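NAD-dependent aldehyde dehydrogenase (Burkholderia multivorans, PDB 5UJU) probably oxidises aldehydes to carboxylic acids with NAD+ as electron acceptor. Local coordinates at residues Q323-S328 with Q471-A476; P354-V359 with E450-E455; V376-A381 with R418-S423; A408-A413 with G458-V463; R414-V419 with L442-A447. All blocks are in the same frame, centred on the assembly; numbering follows the deposited sequence.

Interaction 1 (Q323-S328 with Q471-A476)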
# COMPACT_ATOMS: atom_id res chain seq x y z
N GLN A 323 -3.98 -5.70 -26.47
CA GLN A 323 -4.94 -6.37 -27.35
C GLN A 323 -5.89 -5.36 -27.98
O GLN A 323 -6.22 -4.34 -27.37
CB GLN A 323 -5.74 -7.41 -26.57
CG GLN A 323 -4.93 -8.62 -26.15
CD GLN A 323 -5.66 -9.49 -25.13
OE1 GLN A 323 -6.08 -9.02 -24.07
NE2 GLN A 323 -5.82 -10.76 -25.46
N ILE A 324 -6.30 -5.64 -29.22
CA ILE A 324 -7.35 -4.89 -29.90
C ILE A 324 -8.44 -5.87 -30.32
O ILE A 324 -8.14 -6.92 -30.90
CB ILE A 324 -6.82 -4.15 -31.15
CG1 ILE A 324 -5.70 -3.18 -30.80
CG2 ILE A 324 -7.94 -3.38 -31.82
CD1 ILE A 324 -5.14 -2.47 -32.03
N VAL A 325 -9.69 -5.54 -30.02
CA VAL A 325 -10.85 -6.31 -30.44
C VAL A 325 -11.56 -5.51 -31.52
O VAL A 325 -12.04 -4.40 -31.25
CB VAL A 325 -11.79 -6.64 -29.27
CG1 VAL A 325 -13.08 -7.26 -29.81
CG2 VAL A 325 -11.13 -7.60 -28.27
N ILE A 326 -11.63 -6.05 -32.73
CA ILE A 326 -12.31 -5.40 -33.85
C ILE A 326 -13.63 -6.12 -34.09
O ILE A 326 -13.66 -7.28 -34.51
CB ILE A 326 -11.46 -5.36 -35.12
CG1 ILE A 326 -10.14 -4.60 -34.86
CG2 ILE A 326 -12.25 -4.67 -36.22
CD1 ILE A 326 -9.28 -4.40 -36.10
N ASP A 327 -14.72 -5.41 -33.83
CA ASP A 327 -16.07 -5.94 -34.04
C ASP A 327 -16.78 -5.30 -35.22
O ASP A 327 -17.45 -6.01 -35.99
CB ASP A 327 -16.92 -5.71 -32.78
CG ASP A 327 -18.39 -6.03 -33.02
OD1 ASP A 327 -18.72 -7.23 -33.08
OD2 ASP A 327 -19.20 -5.08 -33.20
N SER A 328 -16.68 -3.98 -35.34
CA SER A 328 -17.39 -3.21 -36.36
C SER A 328 -16.88 -1.78 -36.31
O SER A 328 -16.29 -1.36 -35.31
CB SER A 328 -18.91 -3.27 -36.14
OG SER A 328 -19.25 -3.08 -34.76
N GLN A 471 -16.12 -14.48 -28.72
CA GLN A 471 -14.86 -15.14 -28.39
C GLN A 471 -13.71 -14.14 -28.25
O GLN A 471 -12.87 -14.28 -27.34
CB GLN A 471 -14.51 -16.19 -29.43
CG GLN A 471 -13.23 -16.94 -29.09
CD GLN A 471 -12.92 -18.05 -30.07
OE1 GLN A 471 -12.84 -17.83 -31.28
NE2 GLN A 471 -12.74 -19.25 -29.55
N SER A 472 -13.63 -13.14 -29.13
CA SER A 472 -12.57 -12.14 -29.02
C SER A 472 -12.56 -11.51 -27.63
O SER A 472 -11.50 -11.37 -27.00
CB SER A 472 -12.76 -11.05 -30.07
OG SER A 472 -12.75 -11.57 -31.39
N LEU A 473 -13.74 -11.14 -27.14
CA LEU A 473 -13.84 -10.43 -25.87
C LEU A 473 -13.57 -11.35 -24.70
O LEU A 473 -12.94 -10.94 -23.71
CB LEU A 473 -15.21 -9.77 -25.74
CG LEU A 473 -15.36 -8.53 -26.61
CD1 LEU A 473 -16.81 -8.09 -26.66
CD2 LEU A 473 -14.45 -7.40 -26.08
N ASP A 474 -14.07 -12.58 -24.76
CA ASP A 474 -13.78 -13.55 -23.71
C ASP A 474 -12.28 -13.83 -23.65
O ASP A 474 -11.69 -13.89 -22.56
CB ASP A 474 -14.56 -14.84 -23.94
CG ASP A 474 -14.34 -15.86 -22.83
OD1 ASP A 474 -14.67 -15.56 -21.67
OD2 ASP A 474 -13.81 -16.95 -23.12
N LEU A 475 -11.66 -14.01 -24.82
CA LEU A 475 -10.23 -14.27 -24.88
C LEU A 475 -9.43 -13.08 -24.35
O LEU A 475 -8.48 -13.26 -23.58
CB LEU A 475 -9.85 -14.61 -26.31
CG LEU A 475 -8.47 -15.23 -26.49
CD1 LEU A 475 -8.36 -16.43 -25.58
CD2 LEU A 475 -8.28 -15.63 -27.94
N ALA A 476 -9.80 -11.86 -24.76
CA ALA A 476 -9.02 -10.69 -24.37
C ALA A 476 -9.04 -10.48 -22.86
O ALA A 476 -8.00 -10.23 -22.24
CB ALA A 476 -9.55 -9.45 -25.09
O HOH W 1 -13.99 -9.32 -32.87
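Strand 323-326 and the helical segment 471-476 run almost antiparallel, at 164° with their axes 8.7 Å apart, and bring V325 over S472 and Q323 over A476. This is helix-on-sheet packing in an alpha/beta domain of the aldehyde dehydrogenase fold: helix 469-483 lies along one face of the mixed seven-stranded sheet, and V325 and Q323 are the strand residues that meet it. Both methyls of V325 are used. CG1, set anti to the backbone N (chi1 171°), touches CB of S472 at 3.8 Å, while CG2 lies 4.0 Å from CB of A476. The L473 side chain starts out away from the strand but brings CD2 back across the valine at about a right angle, 4.0 Å from V325 CG1. Beyond L473, helix 495-508 continues the apolar layer. The side chain of Q323 reaches out from the strand toward the helix and rests against A476 near CA. Farther along the strand a water bridges the segments, donating to I326 O at 2.6 Å. The same water is hydrogen-bonded to S472 OG at 3.0 Å, and this hydroxyl is also held by T466 OG1 and S468 O.

Interaction 2 (P354-V359 with E450-E455)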
# COMPACT_ATOMS: atom_id res chain seq x y z
N PRO A 354 -0.13 -2.05 -29.06
CA PRO A 354 -0.91 -3.28 -29.25
C PRO A 354 -0.08 -4.39 -29.88
O PRO A 354 0.78 -4.15 -30.74
CB PRO A 354 -2.04 -2.84 -30.20
CG PRO A 354 -1.45 -1.69 -30.98
CD PRO A 354 -0.52 -0.98 -30.01
N GLN A 355 -0.36 -5.62 -29.47
CA GLN A 355 0.25 -6.78 -30.10
C GLN A 355 -0.77 -7.68 -30.80
O GLN A 355 -0.52 -8.12 -31.93
CB GLN A 355 1.03 -7.60 -29.07
CG GLN A 355 1.64 -8.87 -29.65
CD GLN A 355 2.31 -9.74 -28.61
OE1 GLN A 355 3.42 -9.45 -28.17
NE2 GLN A 355 1.65 -10.81 -28.20
N ASN A 356 -1.89 -7.98 -30.15
CA ASN A 356 -2.88 -8.93 -30.66
C ASN A 356 -4.11 -8.17 -31.16
O ASN A 356 -4.67 -7.34 -30.45
CB ASN A 356 -3.27 -9.93 -29.57
CG ASN A 356 -2.10 -10.81 -29.13
OD1 ASN A 356 -0.99 -10.72 -29.65
ND2 ASN A 356 -2.35 -11.65 -28.15
N ILE A 357 -4.52 -8.48 -32.39
CA ILE A 357 -5.66 -7.82 -33.03
C ILE A 357 -6.66 -8.91 -33.42
O ILE A 357 -6.42 -9.67 -34.36
CB ILE A 357 -5.21 -7.00 -34.25
CG1 ILE A 357 -4.14 -5.98 -33.82
CG2 ILE A 357 -6.39 -6.28 -34.89
CD1 ILE A 357 -3.49 -5.23 -34.97
N TYR A 358 -7.77 -9.00 -32.68
CA TYR A 358 -8.75 -10.06 -32.88
C TYR A 358 -9.83 -9.59 -33.85
O TYR A 358 -10.43 -8.53 -33.65
CB TYR A 358 -9.39 -10.48 -31.55
CG TYR A 358 -8.39 -10.94 -30.51
CD1 TYR A 358 -7.75 -12.17 -30.62
CD2 TYR A 358 -8.09 -10.13 -29.42
CE1 TYR A 358 -6.83 -12.58 -29.66
CE2 TYR A 358 -7.19 -10.54 -28.46
CZ TYR A 358 -6.55 -11.75 -28.58
OH TYR A 358 -5.65 -12.13 -27.61
N VAL A 359 -10.08 -10.39 -34.88
CA VAL A 359 -11.08 -10.10 -35.91
C VAL A 359 -11.90 -11.36 -36.16
O VAL A 359 -11.32 -12.46 -36.26
CB VAL A 359 -10.40 -9.60 -37.20
CG1 VAL A 359 -11.43 -9.18 -38.26
CG2 VAL A 359 -9.38 -8.46 -36.92
N GLU A 450 -0.76 -20.42 -28.06
CA GLU A 450 0.56 -20.57 -27.45
C GLU A 450 1.53 -19.52 -27.97
O GLU A 450 2.49 -19.16 -27.27
CB GLU A 450 1.11 -21.98 -27.69
N LYS A 451 1.29 -19.03 -29.18
CA LYS A 451 2.17 -18.03 -29.77
C LYS A 451 1.80 -16.61 -29.38
O LYS A 451 2.69 -15.82 -29.07
CB LYS A 451 2.16 -18.15 -31.30
CG LYS A 451 2.46 -19.56 -31.85
CD LYS A 451 3.94 -19.89 -31.65
CE LYS A 451 4.32 -21.30 -32.07
NZ LYS A 451 5.64 -21.70 -31.48
N PHE A 452 0.52 -16.26 -29.34
CA PHE A 452 0.20 -14.85 -29.15
C PHE A 452 -0.10 -14.48 -27.71
O PHE A 452 -0.40 -13.31 -27.44
CB PHE A 452 -0.96 -14.41 -30.08
CG PHE A 452 -2.28 -15.17 -29.90
CD1 PHE A 452 -2.75 -16.01 -30.91
CD2 PHE A 452 -3.07 -14.96 -28.78
CE1 PHE A 452 -3.97 -16.68 -30.78
CE2 PHE A 452 -4.29 -15.63 -28.64
CZ PHE A 452 -4.74 -16.49 -29.65
N THR A 453 -0.00 -15.42 -26.76
CA THR A 453 0.02 -15.07 -25.35
C THR A 453 1.44 -14.86 -24.84
O THR A 453 1.63 -14.58 -23.65
CB THR A 453 -0.65 -16.13 -24.47
OG1 THR A 453 0.00 -17.39 -24.64
CG2 THR A 453 -2.14 -16.27 -24.82
N GLN A 454 2.44 -14.96 -25.71
CA GLN A 454 3.79 -14.60 -25.34
C GLN A 454 4.00 -13.13 -25.66
O GLN A 454 3.30 -12.55 -26.50
CB GLN A 454 4.85 -15.41 -26.08
CG GLN A 454 4.65 -16.91 -26.10
CD GLN A 454 5.61 -17.55 -27.08
OE1 GLN A 454 6.75 -17.11 -27.22
NE2 GLN A 454 5.14 -18.57 -27.78
N GLU A 455 4.94 -12.52 -24.98
CA GLU A 455 5.29 -11.15 -25.29
C GLU A 455 6.38 -11.16 -26.36
O GLU A 455 7.34 -11.94 -26.29
CB GLU A 455 5.71 -10.41 -24.02
CG GLU A 455 5.85 -8.90 -24.18
CD GLU A 455 7.23 -8.39 -23.81
OE1 GLU A 455 7.98 -9.12 -23.12
OE2 GLU A 455 7.56 -7.25 -24.20
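F452, at the end of a short helix, and N356 of strand 356-360 are the closest backbone neighbours here, with CA atoms 6.8 Å apart. The contact ties the turn that follows helix 449-452 to an inner strand of the mixed sheet in this alpha/beta domain of the aldehyde dehydrogenase fold, through side-chain amides that grip main-chain carbonyls. Along 450-455, E450 comes first: its carbonyl oxygen accepts a hydrogen bond from NE2 of Q454, which closes the turn on itself. The ring of F452 follows. Y358 turns its edge toward the face of this ring in an offset edge-to-face pair, the centroids 6.0 Å apart and the planes at 77°. The amide of N356 crosses F452 at about a right angle, and its ND2 donates to F452 O at 2.7 Å in a nearly straight bond. That oxygen lies in the asparagine's amide plane, although the donor stands above the plane of the carbonyl. Past T453, the carbonyl of Q454 points almost straight at Q355 NE2, which donates to Q454 O at 2.9 Å. The Q355 amide is fixed further by W456 N, which bonds to its OE1. At E455 the chain passes Q355 OE1 with its CA. The two amides are also linked to each other, since Q355 NE2 gives its other hydrogen bond to N356 OD1 at 3.0 Å.

Interaction 3 (V376-A381 with R418-S423)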
# COMPACT_ATOMS: atom_id res chain seq x y z
N VAL A 376 -10.05 -6.68 -43.64
CA VAL A 376 -9.61 -5.95 -42.46
C VAL A 376 -8.10 -6.07 -42.28
O VAL A 376 -7.40 -5.08 -42.04
CB VAL A 376 -10.37 -6.43 -41.21
CG1 VAL A 376 -9.77 -5.80 -39.94
CG2 VAL A 376 -11.84 -6.10 -41.31
N ALA A 377 -7.59 -7.30 -42.41
CA ALA A 377 -6.16 -7.53 -42.24
C ALA A 377 -5.35 -6.75 -43.27
O ALA A 377 -4.33 -6.13 -42.94
CB ALA A 377 -5.85 -9.02 -42.33
N GLN A 378 -5.79 -6.78 -44.53
CA GLN A 378 -5.08 -6.04 -45.57
C GLN A 378 -5.16 -4.55 -45.33
O GLN A 378 -4.22 -3.82 -45.64
CB GLN A 378 -5.65 -6.39 -46.95
CG GLN A 378 -5.18 -7.74 -47.46
CD GLN A 378 -3.67 -7.82 -47.49
OE1 GLN A 378 -2.98 -6.87 -47.89
NE2 GLN A 378 -3.13 -8.97 -47.07
N ALA A 379 -6.30 -4.07 -44.81
CA ALA A 379 -6.40 -2.65 -44.50
C ALA A 379 -5.35 -2.24 -43.46
O ALA A 379 -4.72 -1.19 -43.59
CB ALA A 379 -7.82 -2.33 -44.01
N ILE A 380 -5.15 -3.07 -42.45
CA ILE A 380 -4.14 -2.78 -41.44
C ILE A 380 -2.74 -2.90 -42.03
O ILE A 380 -1.92 -1.98 -41.90
CB ILE A 380 -4.32 -3.70 -40.22
CG1 ILE A 380 -5.68 -3.42 -39.57
CG2 ILE A 380 -3.14 -3.54 -39.25
CD1 ILE A 380 -6.11 -4.45 -38.55
N ALA A 381 -2.45 -4.02 -42.71
CA ALA A 381 -1.11 -4.22 -43.25
C ALA A 381 -0.75 -3.12 -44.23
O ALA A 381 0.37 -2.60 -44.20
CB ALA A 381 -1.02 -5.60 -43.93
N ARG A 418 1.46 -16.75 -41.03
CA ARG A 418 1.51 -16.21 -42.38
C ARG A 418 1.86 -14.74 -42.29
O ARG A 418 1.21 -13.98 -41.55
CB ARG A 418 0.19 -16.38 -43.13
CG ARG A 418 0.18 -15.67 -44.49
CD ARG A 418 -1.17 -15.75 -45.22
NE ARG A 418 -1.50 -17.12 -45.56
CZ ARG A 418 -1.24 -17.68 -46.73
NH1 ARG A 418 -0.64 -17.01 -47.70
NH2 ARG A 418 -1.59 -18.94 -46.93
N VAL A 419 2.89 -14.33 -43.03
CA VAL A 419 3.33 -12.94 -42.99
C VAL A 419 2.38 -12.11 -43.85
O VAL A 419 2.22 -12.38 -45.04
CB VAL A 419 4.78 -12.80 -43.46
CG1 VAL A 419 5.19 -11.34 -43.40
CG2 VAL A 419 5.69 -13.66 -42.60
N LEU A 420 1.76 -11.10 -43.24
CA LEU A 420 0.94 -10.15 -43.97
C LEU A 420 1.77 -8.97 -44.47
O LEU A 420 1.52 -8.43 -45.55
CB LEU A 420 -0.22 -9.67 -43.10
CG LEU A 420 -1.25 -10.77 -42.80
CD1 LEU A 420 -2.19 -10.33 -41.70
CD2 LEU A 420 -2.01 -11.13 -44.05
N LEU A 421 2.75 -8.53 -43.67
CA LEU A 421 3.63 -7.45 -44.06
C LEU A 421 4.99 -7.77 -43.48
O LEU A 421 5.11 -7.93 -42.26
CB LEU A 421 3.14 -6.09 -43.56
CG LEU A 421 4.14 -4.93 -43.66
CD1 LEU A 421 4.50 -4.69 -45.11
CD2 LEU A 421 3.55 -3.69 -43.05
N ASP A 422 5.99 -7.92 -44.33
CA ASP A 422 7.31 -8.29 -43.85
C ASP A 422 8.02 -7.05 -43.33
O ASP A 422 7.81 -5.94 -43.81
CB ASP A 422 8.14 -8.97 -44.94
CG ASP A 422 9.35 -9.70 -44.37
OD1 ASP A 422 9.41 -9.86 -43.13
OD2 ASP A 422 10.23 -10.14 -45.14
N SER A 423 8.86 -7.26 -42.32
CA SER A 423 9.72 -6.24 -41.76
C SER A 423 10.93 -6.03 -42.66
O SER A 423 11.59 -6.99 -43.05
CB SER A 423 10.17 -6.66 -40.36
OG SER A 423 11.17 -5.79 -39.87
O HOH W 2 -0.37 -9.71 -47.33
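A classic beta bulge places two consecutive leucines, L420 and L421, against the helical segment 376-381, where a regular strand would send neighbouring residues to opposite faces. Both residues face V441 on the adjacent strand, and the chain turns a corner at L420. The branches of L420 divide between two helix residues one position apart: CD1 meets the methyl of A377 at 3.9 Å, and CD2 comes to NE2 of Q378 at the same distance. Q378 leaves the helix pointing away from the leucine, but a bend at chi2 (-56°) swings its amide back over L420. From there NE2 donates to a water at 2.9 Å, and this water in turn donates to L420 O, so the bulge carbonyl is tied to the helix through solvent. One turn after A377, the small A381 lets the backbone come close, its CA 5.8 Å from that of L421. Its methyl lies 4.2 Å from CB of each leucine, and L421 CD2 rests against A381 O at 3.6 Å. V384 and Q385, farther along the helix, continue the contact with L421. The arrangement is that of an alpha/beta sheet whose edge strand, bulged and bent, packs on a flanking helix, here helix 373-388.

Interaction 4 (A408-A413 with G458-V463). With NA (sodium ion), chain C.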
# COMPACT_ATOMS: atom_id res chain seq x y z
N ALA A 408 16.62 -9.98 -33.55
CA ALA A 408 16.54 -11.44 -33.54
C ALA A 408 15.11 -11.93 -33.36
O ALA A 408 14.69 -12.91 -33.99
CB ALA A 408 17.43 -12.01 -32.43
N ARG A 409 14.33 -11.24 -32.52
CA ARG A 409 12.97 -11.67 -32.26
C ARG A 409 12.06 -11.43 -33.47
O ARG A 409 11.12 -12.20 -33.69
CB ARG A 409 12.43 -10.96 -31.03
CG ARG A 409 11.05 -11.42 -30.59
CD ARG A 409 10.60 -10.73 -29.30
NE ARG A 409 11.53 -10.93 -28.19
CZ ARG A 409 12.42 -10.03 -27.78
NH1 ARG A 409 12.50 -8.84 -28.37
NH2 ARG A 409 13.22 -10.32 -26.76
N ILE A 410 12.32 -10.37 -34.23
CA ILE A 410 11.59 -10.15 -35.49
C ILE A 410 11.77 -11.36 -36.40
O ILE A 410 10.81 -11.85 -37.00
CB ILE A 410 12.07 -8.86 -36.18
CG1 ILE A 410 11.66 -7.63 -35.36
CG2 ILE A 410 11.48 -8.73 -37.58
CD1 ILE A 410 12.31 -6.33 -35.84
N ASP A 411 13.00 -11.85 -36.52
CA ASP A 411 13.22 -12.99 -37.40
C ASP A 411 12.61 -14.26 -36.83
O ASP A 411 12.10 -15.10 -37.58
CB ASP A 411 14.71 -13.20 -37.67
CG ASP A 411 14.95 -14.22 -38.79
OD1 ASP A 411 14.56 -13.93 -39.95
OD2 ASP A 411 15.51 -15.30 -38.51
N ALA A 412 12.63 -14.42 -35.50
CA ALA A 412 11.92 -15.56 -34.90
C ALA A 412 10.43 -15.49 -35.21
O ALA A 412 9.81 -16.51 -35.54
CB ALA A 412 12.16 -15.61 -33.40
N ALA A 413 9.84 -14.29 -35.12
CA ALA A 413 8.40 -14.15 -35.35
C ALA A 413 8.02 -14.46 -36.79
O ALA A 413 6.89 -14.89 -37.05
CB ALA A 413 7.95 -12.74 -34.96
N GLY A 458 9.09 -5.51 -29.54
CA GLY A 458 9.49 -4.98 -30.82
C GLY A 458 8.29 -4.80 -31.72
O GLY A 458 7.14 -4.96 -31.30
N PRO A 459 8.54 -4.46 -32.98
CA PRO A 459 7.44 -4.12 -33.91
C PRO A 459 6.81 -5.36 -34.53
O PRO A 459 6.92 -5.61 -35.72
CB PRO A 459 8.15 -3.24 -34.95
CG PRO A 459 9.54 -3.84 -35.01
CD PRO A 459 9.87 -4.29 -33.60
N ILE A 460 6.14 -6.14 -33.69
CA ILE A 460 5.59 -7.45 -34.08
C ILE A 460 4.12 -7.48 -33.70
O ILE A 460 3.77 -7.12 -32.58
CB ILE A 460 6.36 -8.58 -33.38
CG1 ILE A 460 7.85 -8.52 -33.75
CG2 ILE A 460 5.69 -9.95 -33.65
CD1 ILE A 460 8.77 -9.27 -32.76
N SER A 461 3.26 -7.92 -34.63
CA SER A 461 1.85 -8.01 -34.28
C SER A 461 1.16 -9.14 -35.03
O SER A 461 1.66 -9.65 -36.05
CB SER A 461 1.12 -6.69 -34.54
OG SER A 461 1.22 -6.30 -35.90
N PHE A 462 0.00 -9.54 -34.50
CA PHE A 462 -0.78 -10.66 -35.01
C PHE A 462 -2.22 -10.20 -35.23
O PHE A 462 -2.86 -9.69 -34.31
CB PHE A 462 -0.76 -11.83 -34.02
CG PHE A 462 0.61 -12.13 -33.48
CD1 PHE A 462 1.55 -12.79 -34.25
CD2 PHE A 462 0.96 -11.73 -32.20
CE1 PHE A 462 2.82 -13.05 -33.75
CE2 PHE A 462 2.23 -11.99 -31.70
CZ PHE A 462 3.16 -12.64 -32.48
N VAL A 463 -2.69 -10.35 -36.46
CA VAL A 463 -4.12 -10.27 -36.78
C VAL A 463 -4.66 -11.69 -36.65
O VAL A 463 -4.21 -12.60 -37.37
CB VAL A 463 -4.35 -9.69 -38.18
CG1 VAL A 463 -5.85 -9.54 -38.46
CG2 VAL A 463 -3.62 -8.35 -38.32
NA NA C . 5.04 -4.38 -29.63
O HOH W 3 6.99 -4.64 -27.95
O HOH W 4 4.63 -6.85 -29.76
O HOH W 5 3.31 -4.31 -31.75
O HOH W 6 3.08 -4.27 -27.93
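I460 lies between R409 and A413, side chains one helical turn apart, as helix 404-414 packs on the start of strand 460-466. The two axes are 9.7 Å apart and only 23° from parallel, the usual near-alignment of helix and strand in an alpha/beta fold such as this domain of the aldehyde dehydrogenase family. The branches of I460 are shared out: CD1 touches CG of R409 at 3.8 Å, and CG2 touches CB of A413, also at 3.8 Å. With chi1 of -59°, CG1 stands beside the backbone N and carries CD1 against the aliphatic part of R409, the two side chains crossing at about a right angle. R409 is extended as far as CD and then bends at chi3 (-57°), and its NH1 is hydrogen-bonded to the carbonyl of F457. I410 passes I460, and its extended CG1-CD1 arm ends 3.8 Å from CG of P459, whose ring it meets crosswise. P459 is the centre of an inverse gamma turn, in which I460 N bonds back to G458 O. G458, with backbone angles that suit glycine, presents that same oxygen to a sodium ion at 2.7 Å. G348 O and four waters complete the site; one of these waters donates to I460 O at 3.0 Å, and a second lies at the same distance from that oxygen.

Interaction 5 (R414-V419 with L442-A447)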
# COMPACT_ATOMS: atom_id res chain seq x y z
N ARG A 414 8.93 -14.24 -37.75
CA ARG A 414 8.62 -14.51 -39.15
C ARG A 414 8.15 -15.95 -39.37
O ARG A 414 7.29 -16.20 -40.23
CB ARG A 414 9.83 -14.23 -40.05
CG ARG A 414 10.02 -12.78 -40.40
CD ARG A 414 11.11 -12.63 -41.45
NE ARG A 414 11.31 -11.23 -41.80
CZ ARG A 414 12.34 -10.49 -41.40
NH1 ARG A 414 13.28 -11.03 -40.64
NH2 ARG A 414 12.44 -9.22 -41.77
N ALA A 415 8.70 -16.90 -38.63
CA ALA A 415 8.38 -18.30 -38.84
C ALA A 415 7.04 -18.70 -38.23
O ALA A 415 6.61 -19.84 -38.44
CB ALA A 415 9.48 -19.19 -38.26
N VAL A 416 6.37 -17.81 -37.52
CA VAL A 416 5.30 -18.24 -36.62
C VAL A 416 3.94 -18.39 -37.31
O VAL A 416 3.17 -19.28 -36.94
CB VAL A 416 5.24 -17.26 -35.43
CG1 VAL A 416 3.81 -16.99 -34.99
CG2 VAL A 416 6.05 -17.82 -34.28
N GLY A 417 3.63 -17.55 -38.29
CA GLY A 417 2.38 -17.73 -39.01
C GLY A 417 2.49 -17.39 -40.48
O GLY A 417 3.52 -17.64 -41.11
N ARG A 418 1.46 -16.75 -41.03
CA ARG A 418 1.51 -16.21 -42.38
C ARG A 418 1.86 -14.74 -42.29
O ARG A 418 1.21 -13.98 -41.55
CB ARG A 418 0.19 -16.38 -43.13
CG ARG A 418 0.18 -15.67 -44.49
CD ARG A 418 -1.17 -15.75 -45.22
NE ARG A 418 -1.50 -17.12 -45.56
CZ ARG A 418 -1.24 -17.68 -46.73
NH1 ARG A 418 -0.64 -17.01 -47.70
NH2 ARG A 418 -1.59 -18.94 -46.93
N VAL A 419 2.89 -14.33 -43.03
CA VAL A 419 3.33 -12.94 -42.99
C VAL A 419 2.38 -12.11 -43.85
O VAL A 419 2.22 -12.38 -45.04
CB VAL A 419 4.78 -12.80 -43.46
CG1 VAL A 419 5.19 -11.34 -43.40
CG2 VAL A 419 5.69 -13.66 -42.60
N LEU A 442 1.64 -10.33 -38.85
CA LEU A 442 1.40 -11.73 -39.13
C LEU A 442 -0.09 -12.05 -39.00
O LEU A 442 -0.83 -11.37 -38.30
CB LEU A 442 2.20 -12.64 -38.19
CG LEU A 442 3.70 -12.38 -38.21
CD1 LEU A 442 4.32 -12.65 -36.86
CD2 LEU A 442 4.36 -13.23 -39.27
N GLN A 443 -0.50 -13.11 -39.69
CA GLN A 443 -1.85 -13.62 -39.54
C GLN A 443 -1.80 -14.90 -38.72
O GLN A 443 -0.99 -15.79 -39.01
CB GLN A 443 -2.50 -13.89 -40.91
CG GLN A 443 -3.89 -14.50 -40.80
CD GLN A 443 -4.56 -14.72 -42.16
OE1 GLN A 443 -4.28 -14.02 -43.13
NE2 GLN A 443 -5.44 -15.70 -42.21
N LEU A 444 -2.66 -14.99 -37.70
CA LEU A 444 -2.83 -16.20 -36.92
C LEU A 444 -4.31 -16.55 -36.82
O LEU A 444 -5.20 -15.79 -37.22
CB LEU A 444 -2.24 -16.06 -35.52
CG LEU A 444 -0.72 -16.01 -35.49
CD1 LEU A 444 -0.24 -15.79 -34.06
CD2 LEU A 444 -0.16 -17.29 -36.07
N ASP A 445 -4.57 -17.74 -36.30
CA ASP A 445 -5.89 -18.20 -35.91
C ASP A 445 -5.95 -18.28 -34.40
O ASP A 445 -4.92 -18.36 -33.73
CB ASP A 445 -6.22 -19.56 -36.53
CG ASP A 445 -7.63 -20.03 -36.22
OD1 ASP A 445 -8.58 -19.54 -36.87
OD2 ASP A 445 -7.79 -20.86 -35.30
N VAL A 446 -7.17 -18.24 -33.86
CA VAL A 446 -7.36 -18.32 -32.41
C VAL A 446 -6.75 -19.59 -31.82
O VAL A 446 -6.38 -19.62 -30.64
CB VAL A 446 -8.86 -18.19 -32.07
CG1 VAL A 446 -9.65 -19.37 -32.59
CG2 VAL A 446 -9.06 -18.00 -30.58
N ALA A 447 -6.61 -20.65 -32.63
CA ALA A 447 -5.95 -21.87 -32.19
C ALA A 447 -4.47 -21.68 -31.90
O ALA A 447 -3.87 -22.52 -31.22
CB ALA A 447 -6.13 -22.97 -33.24
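R418 and Q443 form an antiparallel hydrogen-bonded pair joining the edge strand 418-421 to strand 440-445, and the two bonds of the pair differ in strength. Q443 N donates to R418 O at 2.7 Å, whereas the return bond from R418 N to Q443 O is weak, at 3.3 Å. V419 and L442 follow as a non-hydrogen-bonded pair. Packing is tight on their face of the sheet, where L442 CD2 presses on V419 CG2 at 3.6 Å. Next to it L444 aims CD2 at the approaching turn, 4.1 Å from V416 CG1. At G417 the bare backbone passes close to L444, with G417 CA 3.9 Å from L444 CD2. The R418 and Q443 face is looser, with R418 exposed and Q443 partly so. There the two side chains lie side by side and point the same way, but the closest approach between them is R418 CD to Q443 OE1 at 4.1 Å. The guanidinium and amide planes are turned 41° apart. R414 directs its guanidinium group to D411 and D422. Across strand 440-445 from this edge runs strand 460-466, with F462 packing on L442 and L444, and I464 on L444, while beyond D445 V446 reaches helix 469-483.

How the interactions relate
From the N-terminal side, strand 323-326 opens the widest loop, which interaction 1 closes only at helix 469-483; the other four contacts all fall within it. Strand 356-360, the sheet neighbour of 323-326, begins interaction 2, whose loop closes at the end of helix 449-452 and the turn after it, and encloses interactions 3 and 5. Interaction 3 joins helix 373-388 to strand 418-421, and interaction 5 takes up the same strand, sharing R418 and V419, before pairing it with 440-445. Interaction 4, from helix 404-414 to strand 460-466, encloses interaction 5 but crosses both 2 and 3. Together they bind five neighbouring strands of one sheet to helices around them.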